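Local coordinates for inulin fructotransferase (Bacillus sp. snu-7, PDB 2INV), which catalyses intramolecular fructosyl transfer on inulin, a lyase-class reaction that releases a cyclic di-fructose anhydride, at residues 257-262 against 280-285; 288-293 against 326-331; 294-299 against 332-337; 320-325 against 353-358. All coordinates share one frame; numbering follows the deposited sequence.

In the fold
All four contacts join neighbouring coils of a right-handed parallel beta-helix. Contacts 1 and 4 lie on one face, where strands 280-283 and 320-323 run side by side, and their centres are about 9 Å apart. Contacts 2 and 3 follow one another along strands 285-299 and 328-337, round the corner at Asp331, with centres about 15 Å apart; both border other subunits of the trimer. The faces meet in the interior, where Phe334 of contact 3 packs on Val320 and Ile353 of contact 4. Bound sugar lies about 8 Å from the side chain of Thr299 in contact 3, and a phosphonate about 10 Å from those of Ala293 and Asn294 and about 12 Å from that of Ile257.

Contact 1 (257-262 against 280-285); sequences IEFTGC and LRLLNG
Phe259 and Leu282 lie side by side and point the same way, and the methyl CD1 of Leu282 meets Phe259 CD2 obliquely at 3.7 Å. Two residues earlier on the same strands, Ile257 CB comes within 4.1 Å of Leu280 CG. On the other face Glu258 and Arg281 also run alongside each other, their carboxylate and guanidinium planes 6° apart. OE1 of Glu258 sits above one guanidinium face, 4.3 Å from Arg281 NH1, and no N-H points at it, which leaves only attraction between charges. The direct partners are local: Glu258 turns to Ser255 and Arg254, Arg281 to the carbonyls of Arg254 and Gly278. These are stacked rungs of a parallel beta-helix, with Ile257, Phe259, Leu280 and Leu282 facing its interior. At the end of its strand Thr260 holds OG1 anti to its own nitrogen (chi1 170°), which sends the hydroxyl to OD1 of Asn284, 2.8 Å away where the next coil turns its corner. It donates in the carbonyl plane, onto a lone pair. A valine in place of Thr260 would probably leave Asn284 OD1 without this donor and its amide freer to turn. Gly261 N extends the parallel backbone bonding, donating to Leu283 O at 3.0 Å.

Contact 2 (288-293 against 326-331); sequences ENLITA and NNLISD
Asn327 OD1 is gripped twice by Asn289, taking the backbone N-H at 2.8 Å and the side-chain ND2 at 2.8 Å. The two side chains run alongside each other with their amides nearly coplanar, 9° apart, a rung of the asparagine ladder known from parallel beta-helices, set at the turn just before the strands. Both residues place CG anti to the carbonyl carbon (chi1 -56° in Asn289), which carries the amides into the same orientation. The ladder runs on to the following coil, where Asn361 OD1 receives Asn327 N; on the preceding side Asn289 OD1 takes the backbone N-H of Cys265. Beyond the turn the strands pair in parallel, with Leu328 N bonded to Asn289 O at 2.8 Å. Ile291 and Ile329 face the helix interior. Leu290 and Leu328 take the other face and share one rotamer, CD1 of Leu290 touching CD2 of Leu328 at 3.7 Å. Farther along that face Thr292 and Ser330 are hydrogen-bonded to Asp331 of the second subunit, while this chain's own Asp331 serves the third subunit, so the rung helps form the trimer interface. At the opposite end Glu288 and Asn326 lie alongside with their planes 73° apart. Glu288 also makes a salt bridge to Arg264. A water closes the pair, donating to Glu288 OE2 at 2.7 Å and accepting from Asn326 ND2 at 2.9 Å.

Contact 3 (294-299 against 332-337); sequences NHIRRT and NLFAYN
Ile296 lays its CD1 methyl over the face of the Phe334 ring, 4.0 Å from the centroid, a CH-pi contact in the interior of the parallel beta-helix. With CG1 anti to the carbonyl carbon and chi2 extended at 165°, the methyl reaches across to the ring of the next coil. At the start of the two segments runs an asparagine ladder: Asn294 N donates to Asn332 OD1 at 3.0 Å, Asn294 ND2 adds a weak bond to the same oxygen, and Asn332 ND2 reaches on to Asn366 OD1. The two arginines are both bent at chi2 and chi3 but serve opposite faces. Arg298 brings CG obliquely against the Tyr336 ring, 3.4 Å from its CD2. Its guanidinium is turned 78° from the ring, and Asp315 OD1 forms a salt bridge with Arg298 NH1 and a hydrogen bond with Tyr336 OH. A bond from NE of Arg298 to Thr299 O at 2.9 Å further fixes the group. On the other face Arg297 curls back over the neighbouring strand until NH1 donates to Ala335 O at 3.2 Å from above the carbonyl plane. Arg298 N reaches that oxygen from the opposite side of the plane. A water accepts from Arg297 NH2 at 3.0 Å and donates to Asn337 OD1. A leucine in place of Arg297 is likely to cost Ala335 O this second donor and to leave the water without its arginine partner. His295 NE2 is bonded to Glu288 O of the third subunit. Thr299 OG1 donates to Asn337 O at 2.7 Å, in the carbonyl plane.

Contact 4 (320-325 against 353-358); sequences VHIAGD and ILIAGG
His321 lies alongside Leu354 and brings its ring obliquely against two side chains of the next coil, CE1 to Ala356 CB at 3.6 Å and CD2 to Leu354 CD2 at 3.8 Å. This is one more parallel rung of the beta-helix, and strand 353-357 belongs to the part of the chain assigned to the inulin fructotransferase beta-helix repeat. On the inward side Ile322 and Ile355 point the same way, and the methyl CD1 of Ile355 touches Ile322 CB at 3.8 Å. Val320 CB and Ile353 CG1, two residues earlier, meet less closely. Behind these side chains the backbones start in regular register: Leu354 N donates to Val320 O at 2.9 Å, and Ile322 N to Leu354 O. A beta bulge then shifts the pairing by one residue, matching Ala323 with Gly357. Ala356 is the extra residue; it has helical backbone angles, and its N makes only a weak, bent bond to Ile322 O. That kink swings its methyl toward the His321 ring, which is also stacked on Tyr317. Past the bulge Gly324 N finds Gly357 O at 3.2 Å. Gly358 CA then lies 3.0 Å from Gly324 O, a CA-H...O contact; a side chain here would run into that oxygen, and the backbone angles by themselves call for glycine. In the outer shell Asn361 ND2 donates to Gly324 O. Asp325 OD1 takes the N-H of Asp359 and rests 3.3 Å from Gly358 CA.

Contact 1 (257-262 against 280-285)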
loop_
_atom_site.group_PDB
_atom_site.type_symbol
_atom_site.label_atom_id
_atom_site.label_comp_id
_atom_site.label_asym_id
_atom_site.label_seq_id
_atom_site.Cartn_x
_atom_site.Cartn_y
_atom_site.Cartn_z
ATOM N N ILE A 257 0.552 0.585 18.578
ATOM C CA ILE A 257 0.943 -0.711 18.057
ATOM C C ILE A 257 1.388 -1.530 19.243
ATOM O O ILE A 257 2.321 -1.164 19.959
ATOM C CB ILE A 257 2.069 -0.607 17.025
ATOM C CG1 ILE A 257 1.539 0.084 15.770
ATOM C CG2 ILE A 257 2.593 -2.003 16.683
ATOM C CD1 ILE A 257 2.586 0.360 14.727
ATOM N N GLU A 258 0.707 -2.649 19.444
ATOM C CA GLU A 258 0.989 -3.479 20.593
ATOM C C GLU A 258 1.050 -4.958 20.259
ATOM O O GLU A 258 0.035 -5.588 19.942
ATOM C CB GLU A 258 -0.080 -3.211 21.652
ATOM C CG GLU A 258 0.238 -3.726 23.016
ATOM C CD GLU A 258 -0.879 -3.412 23.980
ATOM O OE1 GLU A 258 -1.347 -2.249 23.972
ATOM O OE2 GLU A 258 -1.294 -4.310 24.751
ATOM N N PHE A 259 2.255 -5.505 20.353
ATOM C CA PHE A 259 2.505 -6.913 20.077
ATOM C C PHE A 259 2.772 -7.665 21.375
ATOM O O PHE A 259 3.544 -7.199 22.203
ATOM C CB PHE A 259 3.783 -7.093 19.245
ATOM C CG PHE A 259 3.706 -6.600 17.828
ATOM C CD1 PHE A 259 2.508 -6.186 17.263
ATOM C CD2 PHE A 259 4.857 -6.609 17.032
ATOM C CE1 PHE A 259 2.456 -5.791 15.919
ATOM C CE2 PHE A 259 4.809 -6.221 15.706
ATOM C CZ PHE A 259 3.607 -5.812 15.147
ATOM N N THR A 260 2.129 -8.803 21.587
ATOM C CA THR A 260 2.498 -9.577 22.751
ATOM C C THR A 260 2.967 -10.919 22.231
ATOM O O THR A 260 2.226 -11.644 21.570
ATOM C CB THR A 260 1.380 -9.773 23.813
ATOM O OG1 THR A 260 1.824 -10.750 24.771
ATOM C CG2 THR A 260 0.086 -10.229 23.183
ATOM N N GLY A 261 4.232 -11.212 22.507
ATOM C CA GLY A 261 4.826 -12.465 22.090
ATOM C C GLY A 261 4.833 -12.730 20.595
ATOM O O GLY A 261 4.700 -13.880 20.182
ATOM N N CYS A 262 4.954 -11.695 19.772
ATOM C CA CYS A 262 4.996 -11.919 18.334
ATOM C C CYS A 262 6.466 -12.074 17.971
ATOM O O CYS A 262 7.334 -11.501 18.635
ATOM C CB CYS A 262 4.379 -10.737 17.581
ATOM S SG CYS A 262 2.698 -10.338 18.095
ATOM N N LEU A 280 4.197 2.395 21.050
ATOM C CA LEU A 280 4.662 1.204 20.348
ATOM C C LEU A 280 5.150 0.235 21.424
ATOM O O LEU A 280 6.175 0.479 22.064
ATOM C CB LEU A 280 5.828 1.573 19.420
ATOM C CG LEU A 280 5.805 0.486 18.161
ATOM C CD1 LEU A 280 6.512 1.172 17.013
ATOM C CD2 LEU A 280 6.423 -0.760 18.687
ATOM N N ARG A 281 4.434 -0.869 21.620
ATOM C CA ARG A 281 4.813 -1.828 22.656
ATOM C C ARG A 281 5.135 -3.252 22.208
ATOM O O ARG A 281 4.375 -3.884 21.477
ATOM C CB ARG A 281 3.725 -1.894 23.725
ATOM C CG ARG A 281 3.387 -0.556 24.360
ATOM C CD ARG A 281 2.412 -0.748 25.511
ATOM N NE ARG A 281 1.580 0.432 25.732
ATOM C CZ ARG A 281 0.656 0.525 26.683
ATOM N NH1 ARG A 281 0.448 -0.495 27.504
ATOM N NH2 ARG A 281 -0.059 1.634 26.817
ATOM N N LEU A 282 6.279 -3.746 22.667
ATOM C CA LEU A 282 6.721 -5.109 22.385
ATOM C C LEU A 282 6.816 -5.766 23.753
ATOM O O LEU A 282 7.788 -5.616 24.493
ATOM C CB LEU A 282 8.070 -5.128 21.661
ATOM C CG LEU A 282 7.942 -5.640 20.220
ATOM C CD1 LEU A 282 6.982 -4.766 19.434
ATOM C CD2 LEU A 282 9.308 -5.667 19.553
ATOM N N LEU A 283 5.752 -6.485 24.080
ATOM C CA LEU A 283 5.581 -7.144 25.368
ATOM C C LEU A 283 5.652 -8.659 25.388
ATOM O O LEU A 283 5.545 -9.329 24.365
ATOM C CB LEU A 283 4.225 -6.742 25.942
ATOM C CG LEU A 283 3.878 -5.263 25.784
ATOM C CD1 LEU A 283 2.418 -5.014 26.118
ATOM C CD2 LEU A 283 4.795 -4.464 26.681
ATOM N N ASN A 284 5.829 -9.176 26.595
ATOM C CA ASN A 284 5.872 -10.600 26.851
ATOM C C ASN A 284 6.731 -11.368 25.851
ATOM O O ASN A 284 6.248 -12.234 25.120
ATOM C CB ASN A 284 4.433 -11.105 26.866
ATOM C CG ASN A 284 3.536 -10.230 27.725
ATOM O OD1 ASN A 284 2.365 -10.007 27.407
ATOM N ND2 ASN A 284 4.097 -9.703 28.808
ATOM N N GLY A 285 8.005 -10.997 25.814
ATOM C CA GLY A 285 8.970 -11.639 24.948
ATOM C C GLY A 285 8.735 -11.666 23.451
ATOM O O GLY A 285 8.435 -12.721 22.893
#

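Contact 2 (288-293 against 326-331)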
loop_
_atom_site.group_PDB
_atom_site.type_symbol
_atom_site.label_atom_id
_atom_site.label_comp_id
_atom_site.label_asym_id
_atom_site.label_seq_id
_atom_site.Cartn_x
_atom_site.Cartn_y
_atom_site.Cartn_z
ATOM N N GLU A 288 13.078 -11.017 17.558
ATOM C CA GLU A 288 13.475 -10.747 16.182
ATOM C C GLU A 288 12.560 -9.897 15.294
ATOM O O GLU A 288 12.324 -10.230 14.133
ATOM C CB GLU A 288 13.763 -12.098 15.513
ATOM C CG GLU A 288 14.820 -12.890 16.276
ATOM C CD GLU A 288 14.656 -14.402 16.184
ATOM O OE1 GLU A 288 14.233 -14.896 15.120
ATOM O OE2 GLU A 288 14.960 -15.095 17.180
ATOM N N ASN A 289 12.068 -8.786 15.829
ATOM C CA ASN A 289 11.186 -7.914 15.069
ATOM C C ASN A 289 11.890 -6.662 14.573
ATOM O O ASN A 289 12.825 -6.156 15.205
ATOM C CB ASN A 289 9.977 -7.529 15.919
ATOM C CG ASN A 289 9.236 -8.740 16.439
ATOM O OD1 ASN A 289 8.498 -9.395 15.704
ATOM N ND2 ASN A 289 9.448 -9.060 17.710
ATOM N N LEU A 290 11.429 -6.182 13.423
ATOM C CA LEU A 290 11.984 -4.999 12.792
ATOM C C LEU A 290 11.043 -3.807 12.912
ATOM O O LEU A 290 9.910 -3.842 12.420
ATOM C CB LEU A 290 12.267 -5.304 11.325
ATOM C CG LEU A 290 12.803 -4.193 10.421
ATOM C CD1 LEU A 290 14.176 -3.743 10.889
ATOM C CD2 LEU A 290 12.865 -4.709 8.990
ATOM N N ILE A 291 11.520 -2.767 13.591
ATOM C CA ILE A 291 10.757 -1.538 13.788
ATOM C C ILE A 291 11.648 -0.482 13.165
ATOM O O ILE A 291 12.598 -0.017 13.793
ATOM C CB ILE A 291 10.578 -1.231 15.273
ATOM C CG1 ILE A 291 10.153 -2.507 16.004
ATOM C CG2 ILE A 291 9.538 -0.132 15.454
ATOM C CD1 ILE A 291 8.787 -2.993 15.631
ATOM N N THR A 292 11.338 -0.090 11.938
ATOM C CA THR A 292 12.184 0.867 11.256
ATOM C C THR A 292 11.440 1.805 10.321
ATOM O O THR A 292 10.323 1.514 9.894
ATOM C CB THR A 292 13.252 0.094 10.464
ATOM O OG1 THR A 292 14.279 0.983 10.017
ATOM C CG2 THR A 292 12.619 -0.600 9.260
ATOM N N ALA A 293 12.080 2.928 10.001
ATOM C CA ALA A 293 11.507 3.917 9.094
ATOM C C ALA A 293 10.120 4.416 9.506
ATOM O O ALA A 293 9.259 4.646 8.652
ATOM C CB ALA A 293 11.446 3.341 7.687
ATOM N N ASN A 326 16.673 -9.736 20.260
ATOM C CA ASN A 326 17.083 -9.480 18.888
ATOM C C ASN A 326 16.222 -8.597 18.002
ATOM O O ASN A 326 16.194 -8.773 16.786
ATOM C CB ASN A 326 17.326 -10.819 18.190
ATOM C CG ASN A 326 18.671 -11.413 18.536
ATOM O OD1 ASN A 326 19.711 -10.889 18.128
ATOM N ND2 ASN A 326 18.663 -12.508 19.293
ATOM N N ASN A 327 15.535 -7.635 18.603
ATOM C CA ASN A 327 14.706 -6.711 17.840
ATOM C C ASN A 327 15.581 -5.566 17.328
ATOM O O ASN A 327 16.550 -5.175 17.992
ATOM C CB ASN A 327 13.577 -6.173 18.723
ATOM C CG ASN A 327 12.651 -7.272 19.215
ATOM O OD1 ASN A 327 11.925 -7.889 18.435
ATOM N ND2 ASN A 327 12.674 -7.521 20.519
ATOM N N LEU A 328 15.249 -5.040 16.149
ATOM C CA LEU A 328 16.013 -3.943 15.564
ATOM C C LEU A 328 15.167 -2.683 15.400
ATOM O O LEU A 328 14.364 -2.574 14.464
ATOM C CB LEU A 328 16.578 -4.340 14.193
ATOM C CG LEU A 328 17.270 -3.210 13.408
ATOM C CD1 LEU A 328 18.504 -2.735 14.164
ATOM C CD2 LEU A 328 17.657 -3.706 12.027
ATOM N N ILE A 329 15.362 -1.735 16.313
ATOM C CA ILE A 329 14.643 -0.471 16.276
ATOM C C ILE A 329 15.599 0.544 15.659
ATOM O O ILE A 329 16.518 1.027 16.332
ATOM C CB ILE A 329 14.244 -0.018 17.699
ATOM C CG1 ILE A 329 13.478 -1.138 18.403
ATOM C CG2 ILE A 329 13.396 1.238 17.634
ATOM C CD1 ILE A 329 14.362 -2.117 19.156
ATOM N N SER A 330 15.383 0.873 14.387
ATOM C CA SER A 330 16.275 1.800 13.712
ATOM C C SER A 330 15.600 2.711 12.702
ATOM O O SER A 330 14.427 2.543 12.369
ATOM C CB SER A 330 17.370 1.004 13.001
ATOM O OG SER A 330 16.788 0.083 12.089
ATOM N N ASP A 331 16.377 3.672 12.215
ATOM C CA ASP A 331 15.915 4.623 11.222
ATOM C C ASP A 331 14.523 5.180 11.522
ATOM O O ASP A 331 13.678 5.268 10.633
ATOM C CB ASP A 331 15.933 3.953 9.850
ATOM C CG ASP A 331 15.737 4.932 8.728
ATOM O OD1 ASP A 331 16.326 6.029 8.792
ATOM O OD2 ASP A 331 15.014 4.599 7.767
HETATM O O HOH W 1 16.253 -14.146 19.357
#

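Contact 3 (294-299 against 332-337)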
loop_
_atom_site.group_PDB
_atom_site.type_symbol
_atom_site.label_atom_id
_atom_site.label_comp_id
_atom_site.label_asym_id
_atom_site.label_seq_id
_atom_site.Cartn_x
_atom_site.Cartn_y
_atom_site.Cartn_z
ATOM N N ASN A 294 9.910 4.601 10.806
ATOM C CA ASN A 294 8.622 5.078 11.308
ATOM C C ASN A 294 8.770 6.461 11.926
ATOM O O ASN A 294 9.816 6.792 12.488
ATOM C CB ASN A 294 8.082 4.145 12.399
ATOM C CG ASN A 294 7.825 2.742 11.899
ATOM O OD1 ASN A 294 6.889 2.496 11.133
ATOM N ND2 ASN A 294 8.669 1.808 12.321
ATOM N N HIS A 295 7.724 7.271 11.823
ATOM C CA HIS A 295 7.756 8.588 12.444
ATOM C C HIS A 295 6.946 8.455 13.715
ATOM O O HIS A 295 5.747 8.176 13.681
ATOM C CB HIS A 295 7.139 9.668 11.565
ATOM C CG HIS A 295 7.444 11.057 12.029
ATOM N ND1 HIS A 295 6.876 11.610 13.157
ATOM C CD2 HIS A 295 8.201 12.032 11.474
ATOM C CE1 HIS A 295 7.263 12.869 13.270
ATOM N NE2 HIS A 295 8.066 13.148 12.260
ATOM N N ILE A 296 7.616 8.654 14.840
ATOM C CA ILE A 296 6.988 8.510 16.141
ATOM C C ILE A 296 6.909 9.840 16.877
ATOM O O ILE A 296 7.908 10.359 17.366
ATOM C CB ILE A 296 7.776 7.472 16.950
ATOM C CG1 ILE A 296 7.988 6.237 16.066
ATOM C CG2 ILE A 296 7.040 7.106 18.225
ATOM C CD1 ILE A 296 9.025 5.273 16.562
ATOM N N ARG A 297 5.701 10.387 16.937
ATOM C CA ARG A 297 5.458 11.665 17.579
ATOM C C ARG A 297 4.586 11.561 18.815
ATOM O O ARG A 297 3.424 11.152 18.759
ATOM C CB ARG A 297 4.843 12.646 16.571
ATOM C CG ARG A 297 3.808 13.608 17.151
ATOM C CD ARG A 297 4.411 14.523 18.182
ATOM N NE ARG A 297 4.113 15.924 17.909
ATOM C CZ ARG A 297 4.914 16.933 18.244
ATOM N NH1 ARG A 297 6.065 16.692 18.867
ATOM N NH2 ARG A 297 4.571 18.182 17.946
ATOM N N ARG A 298 5.177 11.952 19.935
ATOM C CA ARG A 298 4.495 11.942 21.213
ATOM C C ARG A 298 4.246 13.393 21.601
ATOM O O ARG A 298 5.141 14.239 21.463
ATOM C CB ARG A 298 5.377 11.264 22.262
ATOM C CG ARG A 298 4.944 11.481 23.703
ATOM C CD ARG A 298 3.562 10.915 23.954
ATOM N NE ARG A 298 2.812 11.745 24.886
ATOM C CZ ARG A 298 3.087 11.867 26.180
ATOM N NH1 ARG A 298 4.101 11.206 26.719
ATOM N NH2 ARG A 298 2.342 12.661 26.936
ATOM N N THR A 299 3.034 13.694 22.055
ATOM C CA THR A 299 2.723 15.054 22.466
ATOM C C THR A 299 1.550 14.988 23.429
ATOM O O THR A 299 1.119 13.899 23.825
ATOM C CB THR A 299 2.388 15.964 21.255
ATOM O OG1 THR A 299 2.402 17.338 21.667
ATOM C CG2 THR A 299 1.022 15.620 20.686
ATOM N N ASN A 332 14.300 5.552 12.782
ATOM C CA ASN A 332 13.020 6.116 13.227
ATOM C C ASN A 332 13.227 7.575 13.643
ATOM O O ASN A 332 14.316 7.938 14.094
ATOM C CB ASN A 332 12.481 5.340 14.436
ATOM C CG ASN A 332 12.139 3.897 14.110
ATOM O OD1 ASN A 332 11.315 3.622 13.236
ATOM N ND2 ASN A 332 12.768 2.964 14.823
ATOM N N LEU A 333 12.196 8.407 13.490
ATOM C CA LEU A 333 12.300 9.809 13.893
ATOM C C LEU A 333 11.331 10.073 15.045
ATOM O O LEU A 333 10.119 9.951 14.880
ATOM C CB LEU A 333 11.988 10.745 12.713
ATOM C CG LEU A 333 12.435 12.216 12.855
ATOM C CD1 LEU A 333 12.190 12.960 11.550
ATOM C CD2 LEU A 333 11.702 12.900 13.999
ATOM N N PHE A 334 11.879 10.424 16.207
ATOM C CA PHE A 334 11.067 10.704 17.386
ATOM C C PHE A 334 10.896 12.204 17.628
ATOM O O PHE A 334 11.869 12.918 17.862
ATOM C CB PHE A 334 11.693 10.089 18.644
ATOM C CG PHE A 334 11.752 8.585 18.637
ATOM C CD1 PHE A 334 12.691 7.915 17.859
ATOM C CD2 PHE A 334 10.885 7.840 19.427
ATOM C CE1 PHE A 334 12.772 6.529 17.867
ATOM C CE2 PHE A 334 10.954 6.446 19.443
ATOM C CZ PHE A 334 11.896 5.792 18.666
ATOM N N ALA A 335 9.651 12.670 17.591
ATOM C CA ALA A 335 9.337 14.079 17.829
ATOM C C ALA A 335 8.502 14.124 19.102
ATOM O O ALA A 335 7.320 13.783 19.101
ATOM C CB ALA A 335 8.551 14.650 16.660
ATOM N N TYR A 336 9.128 14.546 20.190
ATOM C CA TYR A 336 8.464 14.597 21.483
ATOM C C TYR A 336 8.268 16.019 22.006
ATOM O O TYR A 336 9.231 16.748 22.270
ATOM C CB TYR A 336 9.268 13.742 22.470
ATOM C CG TYR A 336 8.718 13.655 23.866
ATOM C CD1 TYR A 336 8.835 14.730 24.747
ATOM C CD2 TYR A 336 8.106 12.490 24.325
ATOM C CE1 TYR A 336 8.361 14.649 26.050
ATOM C CE2 TYR A 336 7.628 12.397 25.632
ATOM C CZ TYR A 336 7.759 13.477 26.485
ATOM O OH TYR A 336 7.295 13.398 27.777
ATOM N N ASN A 337 7.002 16.407 22.144
ATOM C CA ASN A 337 6.645 17.737 22.636
ATOM C C ASN A 337 5.603 17.592 23.743
ATOM O O ASN A 337 4.406 17.415 23.479
ATOM C CB ASN A 337 6.065 18.586 21.504
ATOM C CG ASN A 337 5.976 20.044 21.861
ATOM O OD1 ASN A 337 5.501 20.856 21.073
ATOM N ND2 ASN A 337 6.460 20.391 23.040
HETATM O O HOH W 2 6.327 20.540 18.508
#

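Contact 4 (320-325 against 353-358)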
loop_
_atom_site.group_PDB
_atom_site.type_symbol
_atom_site.label_atom_id
_atom_site.label_comp_id
_atom_site.label_asym_id
_atom_site.label_seq_id
_atom_site.Cartn_x
_atom_site.Cartn_y
_atom_site.Cartn_z
ATOM N N VAL A 320 8.507 4.048 23.103
ATOM C CA VAL A 320 8.697 2.747 22.490
ATOM C C VAL A 320 9.227 1.835 23.579
ATOM O O VAL A 320 10.312 2.061 24.137
ATOM C CB VAL A 320 9.685 2.809 21.313
ATOM C CG1 VAL A 320 10.034 1.396 20.855
ATOM C CG2 VAL A 320 9.067 3.592 20.166
ATOM N N HIS A 321 8.445 0.800 23.861
ATOM C CA HIS A 321 8.758 -0.149 24.912
ATOM C C HIS A 321 9.063 -1.536 24.344
ATOM O O HIS A 321 8.217 -2.151 23.685
ATOM C CB HIS A 321 7.560 -0.183 25.855
ATOM C CG HIS A 321 7.791 -0.943 27.116
ATOM N ND1 HIS A 321 7.777 -2.319 27.177
ATOM C CD2 HIS A 321 8.018 -0.514 28.381
ATOM C CE1 HIS A 321 7.980 -2.704 28.424
ATOM N NE2 HIS A 321 8.129 -1.629 29.173
ATOM N N ILE A 322 10.274 -2.026 24.606
ATOM C CA ILE A 322 10.694 -3.331 24.095
ATOM C C ILE A 322 11.083 -4.334 25.181
ATOM O O ILE A 322 11.955 -4.067 26.024
ATOM C CB ILE A 322 11.898 -3.191 23.152
ATOM C CG1 ILE A 322 11.621 -2.101 22.106
ATOM C CG2 ILE A 322 12.167 -4.521 22.455
ATOM C CD1 ILE A 322 10.515 -2.428 21.137
ATOM N N ALA A 323 10.423 -5.487 25.141
ATOM C CA ALA A 323 10.683 -6.571 26.073
ATOM C C ALA A 323 10.745 -7.799 25.177
ATOM O O ALA A 323 9.716 -8.341 24.768
ATOM C CB ALA A 323 9.548 -6.710 27.078
ATOM N N GLY A 324 11.960 -8.221 24.856
ATOM C CA GLY A 324 12.150 -9.376 24.001
ATOM C C GLY A 324 13.594 -9.410 23.544
ATOM O O GLY A 324 14.419 -8.642 24.057
ATOM N N ASP A 325 13.909 -10.274 22.583
ATOM C CA ASP A 325 15.281 -10.380 22.107
ATOM C C ASP A 325 15.447 -10.095 20.618
ATOM O O ASP A 325 14.508 -10.201 19.826
ATOM C CB ASP A 325 15.840 -11.786 22.369
ATOM C CG ASP A 325 15.480 -12.317 23.740
ATOM O OD1 ASP A 325 15.725 -11.625 24.752
ATOM O OD2 ASP A 325 14.942 -13.440 23.802
ATOM N N ILE A 353 13.244 5.573 23.904
ATOM C CA ILE A 353 13.285 4.128 23.710
ATOM C C ILE A 353 13.740 3.383 24.962
ATOM O O ILE A 353 14.822 3.626 25.497
ATOM C CB ILE A 353 14.208 3.744 22.534
ATOM C CG1 ILE A 353 13.630 4.303 21.239
ATOM C CG2 ILE A 353 14.345 2.228 22.442
ATOM C CD1 ILE A 353 14.547 4.180 20.042
ATOM N N LEU A 354 12.887 2.483 25.437
ATOM C CA LEU A 354 13.197 1.686 26.614
ATOM C C LEU A 354 13.264 0.212 26.266
ATOM O O LEU A 354 12.318 -0.376 25.729
ATOM C CB LEU A 354 12.160 1.886 27.724
ATOM C CG LEU A 354 12.329 0.930 28.908
ATOM C CD1 LEU A 354 13.657 1.202 29.601
ATOM C CD2 LEU A 354 11.172 1.106 29.876
ATOM N N ILE A 355 14.403 -0.374 26.596
ATOM C CA ILE A 355 14.652 -1.779 26.368
ATOM C C ILE A 355 14.499 -2.383 27.768
ATOM O O ILE A 355 15.447 -2.472 28.543
ATOM C CB ILE A 355 16.072 -1.952 25.766
ATOM C CG1 ILE A 355 16.200 -1.054 24.525
ATOM C CG2 ILE A 355 16.333 -3.393 25.384
ATOM C CD1 ILE A 355 15.202 -1.376 23.413
ATOM N N ALA A 356 13.257 -2.752 28.074
ATOM C CA ALA A 356 12.838 -3.308 29.362
ATOM C C ALA A 356 13.559 -4.558 29.818
ATOM O O ALA A 356 13.815 -4.745 31.011
ATOM C CB ALA A 356 11.334 -3.575 29.329
ATOM N N GLY A 357 13.861 -5.423 28.865
ATOM C CA GLY A 357 14.544 -6.650 29.189
ATOM C C GLY A 357 14.804 -7.333 27.880
ATOM O O GLY A 357 14.198 -6.997 26.863
ATOM N N GLY A 358 15.703 -8.296 27.880
ATOM C CA GLY A 358 15.963 -8.963 26.634
ATOM C C GLY A 358 17.422 -8.967 26.267
ATOM O O GLY A 358 18.251 -8.220 26.807
#